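Local coordinates for protein histidine--tRNA ligase (Thermus thermophilus, PDB 1H4V) that joins L-histidine to tRNA(His) at the expense of ATP, working as a class II aminoacyl-tRNA synthetase homodimer, at residues E349-R354 with G414-A419. Residues are numbered along the deposited sequence; the frame is centred on the assembly and turned at random.
Sequences EALRPR and GYLLQA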
# COMPACT_ATOMS: atom_id res chain seq x y z
N GLU A 349 -14.63 -19.44 -15.51
CA GLU A 349 -14.11 -19.86 -14.22
C GLU A 349 -13.14 -21.04 -14.36
O GLU A 349 -12.20 -21.17 -13.57
CB GLU A 349 -15.25 -20.24 -13.27
CG GLU A 349 -15.51 -19.19 -12.19
CD GLU A 349 -14.28 -18.91 -11.34
OE1 GLU A 349 -13.72 -19.88 -10.77
OE2 GLU A 349 -13.87 -17.73 -11.23
N ALA A 350 -13.35 -21.88 -15.36
CA ALA A 350 -12.49 -23.03 -15.60
C ALA A 350 -11.14 -22.61 -16.17
O ALA A 350 -10.17 -23.36 -16.10
CB ALA A 350 -13.18 -24.01 -16.56
N LEU A 351 -11.09 -21.41 -16.73
CA LEU A 351 -9.87 -20.89 -17.34
C LEU A 351 -9.07 -19.96 -16.42
O LEU A 351 -7.90 -19.68 -16.69
CB LEU A 351 -10.22 -20.17 -18.64
CG LEU A 351 -10.83 -21.08 -19.73
CD1 LEU A 351 -11.37 -20.25 -20.88
CD2 LEU A 351 -9.77 -22.07 -20.22
N ARG A 352 -9.70 -19.48 -15.35
CA ARG A 352 -9.05 -18.58 -14.39
C ARG A 352 -8.38 -19.38 -13.28
O ARG A 352 -8.80 -20.49 -12.97
CB ARG A 352 -10.06 -17.66 -13.72
CG ARG A 352 -10.88 -16.78 -14.60
CD ARG A 352 -12.14 -16.41 -13.85
NE ARG A 352 -12.92 -15.42 -14.57
CZ ARG A 352 -14.09 -14.94 -14.16
NH1 ARG A 352 -14.63 -15.37 -13.02
NH2 ARG A 352 -14.70 -14.02 -14.90
N PRO A 353 -7.34 -18.80 -12.65
CA PRO A 353 -6.80 -17.47 -12.94
C PRO A 353 -5.58 -17.49 -13.88
O PRO A 353 -4.97 -16.45 -14.11
CB PRO A 353 -6.43 -16.95 -11.56
CG PRO A 353 -5.90 -18.19 -10.92
CD PRO A 353 -6.93 -19.24 -11.30
N ARG A 354 -5.24 -18.66 -14.41
CA ARG A 354 -4.09 -18.75 -15.31
C ARG A 354 -4.29 -17.87 -16.52
O ARG A 354 -3.35 -17.31 -17.07
CB ARG A 354 -3.86 -20.20 -15.76
CG ARG A 354 -2.78 -20.35 -16.81
CD ARG A 354 -2.48 -21.80 -17.13
NE ARG A 354 -1.82 -22.47 -16.01
CZ ARG A 354 -1.31 -23.69 -16.07
NH1 ARG A 354 -1.39 -24.40 -17.19
NH2 ARG A 354 -0.72 -24.21 -15.00
N GLY A 414 -5.83 -25.68 -22.98
CA GLY A 414 -4.61 -26.02 -23.68
C GLY A 414 -4.41 -25.22 -24.94
O GLY A 414 -3.32 -24.71 -25.19
N TYR A 415 -5.45 -25.11 -25.75
CA TYR A 415 -5.38 -24.37 -27.00
C TYR A 415 -5.00 -22.91 -26.76
O TYR A 415 -4.12 -22.36 -27.44
CB TYR A 415 -6.72 -24.45 -27.72
CG TYR A 415 -6.76 -23.65 -28.99
CD1 TYR A 415 -6.39 -24.23 -30.22
CD2 TYR A 415 -7.13 -22.31 -28.98
CE1 TYR A 415 -6.39 -23.48 -31.39
CE2 TYR A 415 -7.14 -21.55 -30.14
CZ TYR A 415 -6.77 -22.13 -31.34
OH TYR A 415 -6.79 -21.37 -32.49
N LEU A 416 -5.68 -22.27 -25.81
CA LEU A 416 -5.43 -20.87 -25.50
C LEU A 416 -4.01 -20.66 -24.99
O LEU A 416 -3.37 -19.67 -25.33
CB LEU A 416 -6.43 -20.37 -24.46
CG LEU A 416 -7.88 -20.20 -24.92
CD1 LEU A 416 -8.78 -20.12 -23.71
CD2 LEU A 416 -8.02 -18.96 -25.78
N LEU A 417 -3.52 -21.60 -24.19
CA LEU A 417 -2.17 -21.51 -23.64
C LEU A 417 -1.11 -21.67 -24.72
O LEU A 417 -0.09 -20.99 -24.70
CB LEU A 417 -1.96 -22.56 -22.55
CG LEU A 417 -1.43 -22.01 -21.22
CD1 LEU A 417 -0.02 -21.47 -21.40
CD2 LEU A 417 -2.37 -20.91 -20.72
N GLN A 418 -1.34 -22.57 -25.66
CA GLN A 418 -0.41 -22.79 -26.75
C GLN A 418 -0.38 -21.56 -27.65
O GLN A 418 0.66 -21.23 -28.23
CB GLN A 418 -0.85 -24.01 -27.57
CG GLN A 418 -0.14 -24.17 -28.91
CD GLN A 418 1.34 -24.49 -28.78
OE1 GLN A 418 1.72 -25.47 -28.14
NE2 GLN A 418 2.18 -23.65 -29.38
N ALA A 419 -1.51 -20.88 -27.76
CA ALA A 419 -1.61 -19.69 -28.60
C ALA A 419 -1.12 -18.41 -27.94
O ALA A 419 -0.60 -17.52 -28.61
CB ALA A 419 -3.05 -19.52 -29.07
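Leu351 and Leu416 meet through their methyl groups. Leu351 lies on helix 338-351, and Leu416 sits on the C-terminal helix 412-419. The CD1 atoms of the two leucines lie 3.8 Å apart, and Leu351 CD2 is 4.1 Å from the same Leu416 methyl. The two side chains cross at about a right angle. Both are buried, and both also pack on Leu331 of strand 331-335.

Arg354, three residues on in the loop that follows, makes the second touch. Its CB leaves the backbone toward helix 412-419. CG stands anti to the backbone N (chi1 173°) and comes 4.0 Å from Leu417 CD2. CD follows in extended form and is the nearest atom, 3.7 Å from Leu417 CD2. At chi3 (-69°) the chain bends, and NE and CZ step back from that methyl. NH1 turns back but stays 4.7 Å from Leu417 CG, and NH2 lies farther off. Thus the aliphatic part of the arginine lies across a methyl, while the guanidinium passes Leu417 without touching it. Arg354 is exposed and Leu417 partly exposed, so this touch is nearer the surface than the buried leucine pair.

No hydrogen bond links the two segments. Within 349-354, Arg352 NH1 forms a salt bridge with Glu349 OE2 at 3.1 Å, using the anti lone pair of that oxygen. The oxygen lies nearly in the guanidinium plane. NH1 also pairs with Glu142 of the second subunit, and NH2 bonds to the carbonyl of Ala357. Pro353, after a cis peptide, packs on Glu149 of the second subunit. Both contacts tie this loop to the dimer partner.

The C-terminal part of helix 338-351 and the loop after it pack on helix 412-419, beside the five-stranded mixed sheet of the class IIa anticodon-binding domain.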